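Local structure of lactose Operon Repressor (Escherichia coli, 1JYE) at residues Leu122-Pro127 / Ala145-Val150; Gln131-Val136 / Asp152-Asn157; Asn157-Ser162 / Gln317-Ser322. The protein represses transcription of the lactose operon by binding operator DNA, as a dimer in this C-terminally truncated form. The protein carries 1 engineered substitution. All coordinates share one frame; numbering follows the deposited sequence.

Contact 1 of 3, residues Leu122-Pro127 / Ala145-Val150; sequences LIINYP and ALFLDV
Ile124 lies beside the Phe147 ring, both side chains pointing the same way from neighbouring parallel strands. Its CG1 sits over one ring face, offset toward the rim, in a CH-pi contact 4.0 Å from the ring centroid, while CB touches CD2 of Phe147. On the other sheet face, the methyl CG2 of Ile123 meets CD1 of Leu148 at 3.5 Å; helices 74-89 and 293-308 pack against Ile123. The backbones join in parallel register through Leu146, whose N donates to Leu122 O (2.8 Å) and whose O accepts from Ile124 N (2.7 Å). Leu148 N then donates to Ile124 O (2.9 Å). Here the direct ladder ends and the register slips by one residue at Tyr126, though the chains stay close; one water donates to Ile124 O and Tyr126 O and accepts from Asp149 N. At the polar edge Asp149 has CG anti to its backbone N (chi1 -162°), bringing OD2 to 3.3 Å from CB of the Pro127 ring. OD2 takes a hydrogen bond from a second water, and OD1 is hydrogen-bonded to Ser193 OG. Strands 122-125 and 145-147, linked by helix 130-139, form a beta-alpha-beta unit of a parallel, Rossmann-like sheet, as in periplasmic-binding-protein folds.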
ATOM      1  N   LEU A 122      -2.217  22.624   8.207  1.00 16.45           N
ATOM      2  CA  LEU A 122      -1.786  21.294   8.610  1.00 16.45           C
ATOM      3  C   LEU A 122      -2.880  20.237   8.538  1.00 16.14           C
ATOM      4  O   LEU A 122      -4.009  20.468   8.961  1.00 15.89           O
ATOM      5  CB  LEU A 122      -1.260  21.331  10.046  1.00 18.58           C
ATOM      6  CG  LEU A 122      -0.010  22.163  10.322  1.00 21.14           C
ATOM      7  CD1 LEU A 122       0.120  22.413  11.819  1.00 23.11           C
ATOM      8  CD2 LEU A 122       1.209  21.434   9.787  1.00 23.59           C
ATOM      9  N   ILE A 123      -2.535  19.078   7.986  1.00 13.71           N
ATOM     10  CA  ILE A 123      -3.466  17.957   7.942  1.00 13.48           C
ATOM     11  C   ILE A 123      -2.832  16.899   8.844  1.00 15.22           C
ATOM     12  O   ILE A 123      -1.702  16.463   8.610  1.00 16.20           O
ATOM     13  CB  ILE A 123      -3.643  17.400   6.512  1.00 13.64           C
ATOM     14  CG1 ILE A 123      -4.294  18.466   5.625  1.00 15.81           C
ATOM     15  CG2 ILE A 123      -4.512  16.151   6.551  1.00 15.06           C
ATOM     16  CD1 ILE A 123      -4.492  18.046   4.176  1.00 15.35           C
ATOM     17  N   ILE A 124      -3.548  16.515   9.896  1.00 13.66           N
ATOM     18  CA  ILE A 124      -3.049  15.526  10.845  1.00 14.60           C
ATOM     19  C   ILE A 124      -3.683  14.167  10.551  1.00 14.41           C
ATOM     20  O   ILE A 124      -4.827  13.897  10.935  1.00 14.78           O
ATOM     21  CB  ILE A 124      -3.379  15.940  12.300  1.00 15.03           C
ATOM     22  CG1 ILE A 124      -2.954  17.395  12.546  1.00 17.42           C
ATOM     23  CG2 ILE A 124      -2.664  15.017  13.279  1.00 16.15           C
ATOM     24  CD1 ILE A 124      -1.466  17.651  12.396  1.00 19.56           C
ATOM     25  N   ASN A 125      -2.927  13.319   9.860  1.00 13.94           N
ATOM     26  CA  ASN A 125      -3.380  11.984   9.480  1.00 14.82           C
ATOM     27  C   ASN A 125      -2.718  10.969  10.412  1.00 16.00           C
ATOM     28  O   ASN A 125      -1.995  10.075   9.973  1.00 14.65           O
ATOM     29  CB  ASN A 125      -2.984  11.729   8.022  1.00 16.83           C
ATOM     30  CG  ASN A 125      -3.546  10.435   7.481  1.00 19.61           C
ATOM     31  OD1 ASN A 125      -4.725  10.138   7.666  1.00 21.22           O
ATOM     32  ND2 ASN A 125      -2.706   9.664   6.793  1.00 20.56           N
ATOM     33  N   TYR A 126      -2.993  11.113  11.706  1.00 16.14           N
ATOM     34  CA  TYR A 126      -2.408  10.266  12.739  1.00 16.45           C
ATOM     35  C   TYR A 126      -3.468  10.029  13.823  1.00 16.25           C
ATOM     36  O   TYR A 126      -4.161  10.960  14.221  1.00 16.83           O
ATOM     37  CB  TYR A 126      -1.196  10.995  13.323  1.00 17.58           C
ATOM     38  CG  TYR A 126      -0.395  10.199  14.320  1.00 19.05           C
ATOM     39  CD1 TYR A 126       0.511   9.227  13.900  1.00 20.55           C
ATOM     40  CD2 TYR A 126      -0.548  10.411  15.688  1.00 20.34           C
ATOM     41  CE1 TYR A 126       1.247   8.485  14.821  1.00 21.33           C
ATOM     42  CE2 TYR A 126       0.181   9.677  16.618  1.00 22.70           C
ATOM     43  CZ  TYR A 126       1.076   8.716  16.179  1.00 23.49           C
ATOM     44  OH  TYR A 126       1.795   7.988  17.098  1.00 25.63           O
ATOM     45  N   PRO A 127      -3.599   8.786  14.318  1.00 15.94           N
ATOM     46  CA  PRO A 127      -4.602   8.480  15.349  1.00 15.66           C
ATOM     47  C   PRO A 127      -4.364   9.158  16.695  1.00 15.27           C
ATOM     48  O   PRO A 127      -3.328   8.963  17.325  1.00 16.64           O
ATOM     49  CB  PRO A 127      -4.544   6.958  15.437  1.00 16.03           C
ATOM     50  CG  PRO A 127      -3.097   6.676  15.179  1.00 17.39           C
ATOM     51  CD  PRO A 127      -2.778   7.599  14.018  1.00 17.01           C
ATOM     52  N   ALA A 145      -5.601  23.591  11.392  1.00 20.46           N
ATOM     53  CA  ALA A 145      -5.275  22.172  11.466  1.00 18.55           C
ATOM     54  C   ALA A 145      -6.521  21.315  11.278  1.00 18.73           C
ATOM     55  O   ALA A 145      -7.555  21.555  11.905  1.00 18.66           O
ATOM     56  CB  ALA A 145      -4.625  21.855  12.806  1.00 20.31           C
ATOM     57  N   LEU A 146      -6.407  20.304  10.424  1.00 16.71           N
ATOM     58  CA  LEU A 146      -7.515  19.404  10.134  1.00 15.06           C
ATOM     59  C   LEU A 146      -7.097  17.974  10.471  1.00 14.50           C
ATOM     60  O   LEU A 146      -6.073  17.495   9.989  1.00 15.09           O
ATOM     61  CB  LEU A 146      -7.882  19.521   8.653  1.00 15.35           C
ATOM     62  CG  LEU A 146      -9.071  18.723   8.125  1.00 15.22           C
ATOM     63  CD1 LEU A 146     -10.368  19.224   8.772  1.00 15.53           C
ATOM     64  CD2 LEU A 146      -9.140  18.888   6.618  1.00 16.81           C
ATOM     65  N   PHE A 147      -7.890  17.300  11.300  1.00 13.60           N
ATOM     66  CA  PHE A 147      -7.584  15.932  11.725  1.00 13.71           C
ATOM     67  C   PHE A 147      -8.384  14.882  10.961  1.00 14.00           C
ATOM     68  O   PHE A 147      -9.592  15.029  10.773  1.00 13.70           O
ATOM     69  CB  PHE A 147      -7.852  15.781  13.228  1.00 13.72           C
ATOM     70  CG  PHE A 147      -6.985  16.656  14.095  1.00 14.04           C
ATOM     71  CD1 PHE A 147      -7.200  18.032  14.161  1.00 14.08           C
ATOM     72  CD2 PHE A 147      -5.955  16.104  14.845  1.00 13.67           C
ATOM     73  CE1 PHE A 147      -6.397  18.845  14.969  1.00 14.59           C
ATOM     74  CE2 PHE A 147      -5.143  16.906  15.656  1.00 14.76           C
ATOM     75  CZ  PHE A 147      -5.368  18.281  15.717  1.00 14.31           C
ATOM     76  N   LEU A 148      -7.710  13.814  10.542  1.00 12.95           N
ATOM     77  CA  LEU A 148      -8.364  12.750   9.784  1.00 12.66           C
ATOM     78  C   LEU A 148      -8.464  11.406  10.508  1.00 13.60           C
ATOM     79  O   LEU A 148      -9.035  10.453   9.972  1.00 14.99           O
ATOM     80  CB  LEU A 148      -7.636  12.549   8.449  1.00 13.11           C
ATOM     81  CG  LEU A 148      -7.411  13.800   7.596  1.00 13.27           C
ATOM     82  CD1 LEU A 148      -6.743  13.410   6.272  1.00 14.38           C
ATOM     83  CD2 LEU A 148      -8.745  14.499   7.342  1.00 14.26           C
ATOM     84  N   ASP A 149      -7.917  11.315  11.718  1.00 14.05           N
ATOM     85  CA  ASP A 149      -7.964  10.056  12.465  1.00 15.62           C
ATOM     86  C   ASP A 149      -8.231  10.334  13.937  1.00 16.15           C
ATOM     87  O   ASP A 149      -7.344  10.209  14.785  1.00 15.65           O
ATOM     88  CB  ASP A 149      -6.642   9.299  12.317  1.00 16.70           C
ATOM     89  CG  ASP A 149      -6.765   7.826  12.674  1.00 19.50           C
ATOM     90  OD1 ASP A 149      -7.802   7.424  13.251  1.00 20.42           O
ATOM     91  OD2 ASP A 149      -5.818   7.069  12.379  1.00 21.11           O
ATOM     92  N   VAL A 150      -9.469  10.713  14.222  1.00 14.88           N
ATOM     93  CA  VAL A 150      -9.901  11.041  15.576  1.00 14.80           C
ATOM     94  C   VAL A 150     -11.358  10.627  15.735  1.00 15.62           C
ATOM     95  O   VAL A 150     -11.973  10.107  14.802  1.00 16.60           O
ATOM     96  CB  VAL A 150      -9.822  12.566  15.822  1.00 14.48           C
ATOM     97  CG1 VAL A 150      -8.382  13.025  15.832  1.00 15.15           C
ATOM     98  CG2 VAL A 150     -10.602  13.313  14.730  1.00 15.38           C
TER
HETATM   99  O   HOH W   1      -5.922  12.820  13.340  1.00 14.36           O
HETATM  100  O   HOH W   2      -3.678   7.412  10.650  1.00 23.10           O

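Contact 2 of 3, residues Gln131-Val136 / Asp152-Asn157; sequences QDAIAV and DQTPIN
Thr154 turns its methyl CG2 into the side of helix 130-139, where it overlaps Ala133 and Ile134 together. CG2 lies 4.0 Å from CB of Ala133 and 4.1 Å from CG1 of Ile134, so one methyl rests against two consecutive helix residues. The first torsion of Thr154 (chi1 -52°) sets CG2 anti to the backbone N and leaves OG1 beside that N; the hydroxyl is hydrogen-bonded to OD2 of Asp130, the first residue of that helix. Thr154 therefore holds the helix with both branches, one apolar and one polar. Ile134 reaches further along the loop: its chain is extended past CG1 (chi2 173°), and the terminal CD1 crosses to the Pro155 ring, 4.0 Å from CG. Pro155 is exposed, so this is the solvent side of the contact. Pro155 is also the centre of an inverse gamma turn, closed by the bond from Ile156 N to Thr154 O at 2.8 Å. The turn brings Ile156 back toward the helix, with its CG2 4.4 Å from the carbonyl O of Ala133 and slightly farther from CA of Ile134. Ile156 also rests on Phe147 of strand 145-147, and Ala133 on Val150 in the loop that follows it. No hydrogen bond joins the two segments directly; they meet through van der Waals packing alone. Here the loop between strands 145-147 and 158-161 folds back against the connecting helix of a beta-alpha-beta crossover, in an alpha/beta fold of the periplasmic-binding-protein type.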
ATOM      1  N   GLN A 131      -8.160  14.020  24.225  1.00 22.06           N
ATOM      2  CA  GLN A 131      -7.199  14.916  24.857  1.00 23.03           C
ATOM      3  C   GLN A 131      -5.927  15.154  24.051  1.00 21.59           C
ATOM      4  O   GLN A 131      -5.432  16.281  23.993  1.00 20.89           O
ATOM      5  CB  GLN A 131      -6.850  14.401  26.255  1.00 26.50           C
ATOM      6  CG  GLN A 131      -7.819  14.867  27.333  1.00 32.47           C
ATOM      7  CD  GLN A 131      -9.273  14.690  26.941  1.00 35.19           C
ATOM      8  OE1 GLN A 131      -9.760  13.568  26.797  1.00 38.90           O
ATOM      9  NE2 GLN A 131      -9.977  15.803  26.763  1.00 36.33           N
ATOM     10  N   ASP A 132      -5.399  14.107  23.426  1.00 21.04           N
ATOM     11  CA  ASP A 132      -4.184  14.258  22.633  1.00 20.21           C
ATOM     12  C   ASP A 132      -4.420  15.093  21.377  1.00 19.56           C
ATOM     13  O   ASP A 132      -3.552  15.868  20.971  1.00 17.96           O
ATOM     14  CB  ASP A 132      -3.606  12.889  22.252  1.00 21.03           C
ATOM     15  CG  ASP A 132      -3.029  12.144  23.445  1.00 23.10           C
ATOM     16  OD1 ASP A 132      -2.729  12.797  24.470  1.00 24.04           O
ATOM     17  OD2 ASP A 132      -2.859  10.909  23.354  1.00 21.59           O
ATOM     18  N   ALA A 133      -5.589  14.940  20.757  1.00 18.16           N
ATOM     19  CA  ALA A 133      -5.896  15.712  19.555  1.00 18.11           C
ATOM     20  C   ALA A 133      -5.992  17.191  19.922  1.00 18.54           C
ATOM     21  O   ALA A 133      -5.513  18.059  19.191  1.00 18.35           O
ATOM     22  CB  ALA A 133      -7.208  15.230  18.931  1.00 18.65           C
ATOM     23  N   ILE A 134      -6.616  17.475  21.061  1.00 18.87           N
ATOM     24  CA  ILE A 134      -6.744  18.855  21.516  1.00 19.54           C
ATOM     25  C   ILE A 134      -5.348  19.419  21.777  1.00 19.53           C
ATOM     26  O   ILE A 134      -5.062  20.573  21.456  1.00 20.91           O
ATOM     27  CB  ILE A 134      -7.597  18.935  22.800  1.00 20.21           C
ATOM     28  CG1 ILE A 134      -9.060  18.629  22.459  1.00 20.66           C
ATOM     29  CG2 ILE A 134      -7.469  20.322  23.434  1.00 20.57           C
ATOM     30  CD1 ILE A 134      -9.969  18.510  23.672  1.00 24.43           C
ATOM     31  N   ALA A 135      -4.476  18.588  22.341  1.00 20.53           N
ATOM     32  CA  ALA A 135      -3.108  18.998  22.637  1.00 20.82           C
ATOM     33  C   ALA A 135      -2.344  19.299  21.348  1.00 20.83           C
ATOM     34  O   ALA A 135      -1.600  20.279  21.266  1.00 20.25           O
ATOM     35  CB  ALA A 135      -2.399  17.909  23.430  1.00 20.06           C
ATOM     36  N   VAL A 136      -2.519  18.452  20.339  1.00 19.17           N
ATOM     37  CA  VAL A 136      -1.842  18.670  19.066  1.00 18.84           C
ATOM     38  C   VAL A 136      -2.358  19.948  18.407  1.00 19.16           C
ATOM     39  O   VAL A 136      -1.583  20.723  17.847  1.00 19.04           O
ATOM     40  CB  VAL A 136      -2.055  17.476  18.111  1.00 17.99           C
ATOM     41  CG1 VAL A 136      -1.522  17.812  16.718  1.00 18.15           C
ATOM     42  CG2 VAL A 136      -1.339  16.252  18.661  1.00 17.83           C
ATOM     43  N   ASP A 152     -15.275  11.611  16.203  1.00 19.04           N
ATOM     44  CA  ASP A 152     -16.030  12.748  15.696  1.00 20.49           C
ATOM     45  C   ASP A 152     -16.591  13.600  16.834  1.00 21.93           C
ATOM     46  O   ASP A 152     -17.243  14.617  16.597  1.00 23.06           O
ATOM     47  CB  ASP A 152     -17.154  12.272  14.767  1.00 21.05           C
ATOM     48  CG  ASP A 152     -18.009  11.181  15.382  1.00 24.04           C
ATOM     49  OD1 ASP A 152     -17.446  10.169  15.853  1.00 24.69           O
ATOM     50  OD2 ASP A 152     -19.251  11.329  15.379  1.00 25.11           O
ATOM     51  N   GLN A 153     -16.319  13.186  18.068  1.00 21.13           N
ATOM     52  CA  GLN A 153     -16.793  13.915  19.240  1.00 23.39           C
ATOM     53  C   GLN A 153     -15.770  14.937  19.729  1.00 22.89           C
ATOM     54  O   GLN A 153     -16.106  15.841  20.492  1.00 23.09           O
ATOM     55  CB  GLN A 153     -17.122  12.940  20.373  1.00 25.62           C
ATOM     56  CG  GLN A 153     -18.278  11.998  20.071  1.00 30.21           C
ATOM     57  CD  GLN A 153     -19.559  12.741  19.745  1.00 33.16           C
ATOM     58  OE1 GLN A 153     -19.992  13.613  20.499  1.00 35.53           O
ATOM     59  NE2 GLN A 153     -20.174  12.396  18.620  1.00 35.62           N
ATOM     60  N   THR A 154     -14.522  14.794  19.294  1.00 21.36           N
ATOM     61  CA  THR A 154     -13.473  15.719  19.711  1.00 20.38           C
ATOM     62  C   THR A 154     -13.702  17.085  19.063  1.00 20.56           C
ATOM     63  O   THR A 154     -13.876  17.185  17.849  1.00 19.57           O
ATOM     64  CB  THR A 154     -12.086  15.180  19.327  1.00 20.84           C
ATOM     65  OG1 THR A 154     -11.955  13.839  19.817  1.00 22.83           O
ATOM     66  CG2 THR A 154     -10.987  16.043  19.939  1.00 19.90           C
ATOM     67  N   PRO A 155     -13.702  18.156  19.876  1.00 20.56           N
ATOM     68  CA  PRO A 155     -13.915  19.538  19.435  1.00 20.41           C
ATOM     69  C   PRO A 155     -12.794  20.199  18.641  1.00 21.63           C
ATOM     70  O   PRO A 155     -12.235  21.214  19.063  1.00 21.91           O
ATOM     71  CB  PRO A 155     -14.196  20.267  20.744  1.00 21.28           C
ATOM     72  CG  PRO A 155     -13.280  19.566  21.688  1.00 21.45           C
ATOM     73  CD  PRO A 155     -13.503  18.104  21.336  1.00 21.37           C
ATOM     74  N   ILE A 156     -12.469  19.615  17.492  1.00 19.13           N
ATOM     75  CA  ILE A 156     -11.444  20.152  16.604  1.00 19.03           C
ATOM     76  C   ILE A 156     -11.975  20.007  15.183  1.00 17.12           C
ATOM     77  O   ILE A 156     -13.048  19.440  14.986  1.00 17.23           O
ATOM     78  CB  ILE A 156     -10.099  19.380  16.749  1.00 19.60           C
ATOM     79  CG1 ILE A 156     -10.331  17.864  16.708  1.00 23.47           C
ATOM     80  CG2 ILE A 156      -9.437  19.746  18.070  1.00 20.44           C
ATOM     81  CD1 ILE A 156     -10.728  17.315  15.364  1.00 26.38           C
ATOM     82  N   ASN A 157     -11.248  20.528  14.199  1.00 16.53           N
ATOM     83  CA  ASN A 157     -11.682  20.405  12.809  1.00 16.30           C
ATOM     84  C   ASN A 157     -11.279  19.019  12.340  1.00 15.59           C
ATOM     85  O   ASN A 157     -10.121  18.627  12.481  1.00 14.43           O
ATOM     86  CB  ASN A 157     -11.008  21.464  11.934  1.00 18.98           C
ATOM     87  CG  ASN A 157     -11.410  22.871  12.318  1.00 23.47           C
ATOM     88  OD1 ASN A 157     -12.583  23.144  12.563  1.00 27.52           O
ATOM     89  ND2 ASN A 157     -10.440  23.776  12.360  1.00 23.35           N
TER

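Contact 3 of 3, residues Asn157-Ser162 / Gln317-Ser322; sequences NSIIFS and QLLPVS
Phe161 and Leu319 are paired across two parallel strands, whose backbones form a ladder of four hydrogen bonds. Gln317 N donates to Ser158 O (2.9 Å); Gln317 O accepts from Ile160 N. Leu319 continues the alternation, its N bound to Ile160 O (2.8 Å) and its O accepting from Ser162 N (2.9 Å). Among apolar contacts, Leu319 fills the centre: CB meets CD1 of Phe161 at 3.7 Å, and CG lies 3.7 Å from the methyl CG2 of Ile159. Leu296 of helix 293-308 packs against all three side chains. On the other sheet face Ile160 runs alongside Leu318, with CG1 3.7 Å from CD2; its chi1 of 69° places CG1 between the backbone N and carbonyl carbon. Past the hydrogen-bonded residues, Val321 CG1 reaches Phe161 CB at 3.9 Å, and Pro320 O lies at the ring edge, near its plane. The polar ends find partners outside the two segments. Gln317, with its chain extended and lying beside Ile159, offers OE1 to Arg303, and Ser158 OG bonds to Asn316. Ser162 is the N-cap of helix 163-177, its OG accepting from Asp165 N. Chain segments 155 residues apart thus pair as parallel strands, of which only 158-161 runs straight into a helix; this is consistent with the crossovers between the two subdomains of a periplasmic-binding-protein-like core.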
ATOM      1  N   ASN A 157     -11.248  20.528  14.199  1.00 16.53           N
ATOM      2  CA  ASN A 157     -11.682  20.405  12.809  1.00 16.30           C
ATOM      3  C   ASN A 157     -11.279  19.019  12.340  1.00 15.59           C
ATOM      4  O   ASN A 157     -10.121  18.627  12.481  1.00 14.43           O
ATOM      5  CB  ASN A 157     -11.008  21.464  11.934  1.00 18.98           C
ATOM      6  CG  ASN A 157     -11.410  22.871  12.318  1.00 23.47           C
ATOM      7  OD1 ASN A 157     -12.583  23.144  12.563  1.00 27.52           O
ATOM      8  ND2 ASN A 157     -10.440  23.776  12.360  1.00 23.35           N
ATOM      9  N   SER A 158     -12.226  18.272  11.781  1.00 15.70           N
ATOM     10  CA  SER A 158     -11.920  16.921  11.343  1.00 15.19           C
ATOM     11  C   SER A 158     -12.852  16.376  10.275  1.00 15.06           C
ATOM     12  O   SER A 158     -13.930  16.909  10.028  1.00 14.09           O
ATOM     13  CB  SER A 158     -11.970  15.973  12.544  1.00 14.46           C
ATOM     14  OG  SER A 158     -13.283  15.939  13.094  1.00 15.85           O
ATOM     15  N   ILE A 159     -12.395  15.309   9.633  1.00 13.97           N
ATOM     16  CA  ILE A 159     -13.178  14.601   8.634  1.00 13.73           C
ATOM     17  C   ILE A 159     -12.845  13.142   8.865  1.00 14.16           C
ATOM     18  O   ILE A 159     -11.681  12.746   8.763  1.00 13.89           O
ATOM     19  CB  ILE A 159     -12.773  14.935   7.183  1.00 12.93           C
ATOM     20  CG1 ILE A 159     -12.822  16.446   6.947  1.00 14.56           C
ATOM     21  CG2 ILE A 159     -13.721  14.211   6.222  1.00 12.37           C
ATOM     22  CD1 ILE A 159     -12.309  16.865   5.572  1.00 15.57           C
ATOM     23  N   ILE A 160     -13.846  12.341   9.214  1.00 13.03           N
ATOM     24  CA  ILE A 160     -13.602  10.923   9.418  1.00 13.03           C
ATOM     25  C   ILE A 160     -14.753  10.131   8.824  1.00 13.35           C
ATOM     26  O   ILE A 160     -15.805  10.688   8.507  1.00 14.53           O
ATOM     27  CB  ILE A 160     -13.462  10.544  10.917  1.00 15.28           C
ATOM     28  CG1 ILE A 160     -14.806  10.691  11.632  1.00 15.11           C
ATOM     29  CG2 ILE A 160     -12.387  11.406  11.577  1.00 14.95           C
ATOM     30  CD1 ILE A 160     -14.795  10.128  13.043  1.00 19.71           C
ATOM     31  N   PHE A 161     -14.537   8.834   8.651  1.00 14.44           N
ATOM     32  CA  PHE A 161     -15.571   7.961   8.116  1.00 13.41           C
ATOM     33  C   PHE A 161     -16.520   7.577   9.244  1.00 14.20           C
ATOM     34  O   PHE A 161     -16.132   7.550  10.413  1.00 14.39           O
ATOM     35  CB  PHE A 161     -14.938   6.707   7.520  1.00 13.85           C
ATOM     36  CG  PHE A 161     -14.198   6.960   6.246  1.00 16.65           C
ATOM     37  CD1 PHE A 161     -14.889   7.300   5.088  1.00 16.85           C
ATOM     38  CD2 PHE A 161     -12.810   6.880   6.204  1.00 17.62           C
ATOM     39  CE1 PHE A 161     -14.205   7.559   3.895  1.00 18.30           C
ATOM     40  CE2 PHE A 161     -12.117   7.135   5.019  1.00 19.64           C
ATOM     41  CZ  PHE A 161     -12.820   7.476   3.864  1.00 17.78           C
ATOM     42  N   SER A 162     -17.766   7.286   8.895  1.00 14.46           N
ATOM     43  CA  SER A 162     -18.749   6.901   9.899  1.00 14.92           C
ATOM     44  C   SER A 162     -18.499   5.493  10.437  1.00 15.16           C
ATOM     45  O   SER A 162     -18.831   4.500   9.787  1.00 16.39           O
ATOM     46  CB  SER A 162     -20.160   6.975   9.316  1.00 16.18           C
ATOM     47  OG  SER A 162     -21.114   6.550  10.279  1.00 17.78           O
ATOM     48  N   GLN A 317     -16.846  16.544  10.084  1.00 15.34           N
ATOM     49  CA  GLN A 317     -17.656  16.086   8.967  1.00 15.77           C
ATOM     50  C   GLN A 317     -17.507  14.575   8.987  1.00 16.11           C
ATOM     51  O   GLN A 317     -16.406  14.054   9.197  1.00 14.99           O
ATOM     52  CB  GLN A 317     -17.148  16.608   7.612  1.00 15.69           C
ATOM     53  CG  GLN A 317     -17.739  15.805   6.439  1.00 17.79           C
ATOM     54  CD  GLN A 317     -17.371  16.338   5.062  1.00 18.09           C
ATOM     55  OE1 GLN A 317     -16.308  16.926   4.872  1.00 19.67           O
ATOM     56  NE2 GLN A 317     -18.247  16.108   4.087  1.00 17.79           N
ATOM     57  N   LEU A 318     -18.621  13.876   8.797  1.00 14.20           N
ATOM     58  CA  LEU A 318     -18.619  12.423   8.754  1.00 14.24           C
ATOM     59  C   LEU A 318     -18.838  12.002   7.309  1.00 15.48           C
ATOM     60  O   LEU A 318     -19.785  12.457   6.665  1.00 17.55           O
ATOM     61  CB  LEU A 318     -19.756  11.859   9.605  1.00 15.04           C
ATOM     62  CG  LEU A 318     -19.580  11.878  11.119  1.00 16.56           C
ATOM     63  CD1 LEU A 318     -20.895  11.480  11.790  1.00 19.26           C
ATOM     64  CD2 LEU A 318     -18.475  10.909  11.504  1.00 16.56           C
ATOM     65  N   LEU A 319     -17.958  11.148   6.797  1.00 14.99           N
ATOM     66  CA  LEU A 319     -18.088  10.654   5.432  1.00 15.19           C
ATOM     67  C   LEU A 319     -18.775   9.302   5.480  1.00 15.31           C
ATOM     68  O   LEU A 319     -18.527   8.498   6.376  1.00 15.26           O
ATOM     69  CB  LEU A 319     -16.719  10.504   4.771  1.00 15.67           C
ATOM     70  CG  LEU A 319     -15.930  11.786   4.509  1.00 16.12           C
ATOM     71  CD1 LEU A 319     -14.594  11.429   3.867  1.00 17.47           C
ATOM     72  CD2 LEU A 319     -16.728  12.709   3.601  1.00 19.52           C
ATOM     73  N   PRO A 320     -19.652   9.031   4.508  1.00 16.29           N
ATOM     74  CA  PRO A 320     -20.357   7.750   4.480  1.00 16.45           C
ATOM     75  C   PRO A 320     -19.478   6.569   4.080  1.00 16.08           C
ATOM     76  O   PRO A 320     -18.404   6.736   3.494  1.00 16.62           O
ATOM     77  CB  PRO A 320     -21.470   7.999   3.466  1.00 19.36           C
ATOM     78  CG  PRO A 320     -20.807   8.921   2.483  1.00 20.97           C
ATOM     79  CD  PRO A 320     -20.083   9.899   3.396  1.00 18.47           C
ATOM     80  N   VAL A 321     -19.947   5.377   4.426  1.00 15.03           N
ATOM     81  CA  VAL A 321     -19.278   4.132   4.081  1.00 14.54           C
ATOM     82  C   VAL A 321     -20.385   3.239   3.539  1.00 15.35           C
ATOM     83  O   VAL A 321     -21.570   3.554   3.681  1.00 18.57           O
ATOM     84  CB  VAL A 321     -18.620   3.450   5.309  1.00 14.32           C
ATOM     85  CG1 VAL A 321     -17.525   4.349   5.874  1.00 14.77           C
ATOM     86  CG2 VAL A 321     -19.675   3.141   6.379  1.00 14.46           C
ATOM     87  N   SER A 322     -20.011   2.137   2.907  1.00 14.30           N
ATOM     88  CA  SER A 322     -21.003   1.227   2.360  1.00 14.90           C
ATOM     89  C   SER A 322     -20.510  -0.205   2.437  1.00 14.27           C
ATOM     90  O   SER A 322     -19.313  -0.457   2.577  1.00 15.25           O
ATOM     91  CB  SER A 322     -21.317   1.592   0.905  1.00 16.56           C
ATOM     92  OG  SER A 322     -20.173   1.441   0.083  1.00 17.66           O
TER

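Overall arrangement
Contacts 1 and 3 are strand pairings with backbone ladders, whereas contact 2 is side-chain packing of a helix against a loop. Contact 1 is buried, contact 3 only partly so, and contact 2 grades from buried residues to an exposed proline. Contacts 1 and 2 both use the 122-147 beta-alpha-beta unit: the first joins its strands, the second sets the following loop on its helix. Asn157, shared by contacts 2 and 3, probably bonds through its backbone O to Phe147 N, and Phe147 O probably to Ile159 N, tying strand 145-147 to strand 158-161. Contact 1 pairs elements close in sequence, while contact 3 joins distant ones.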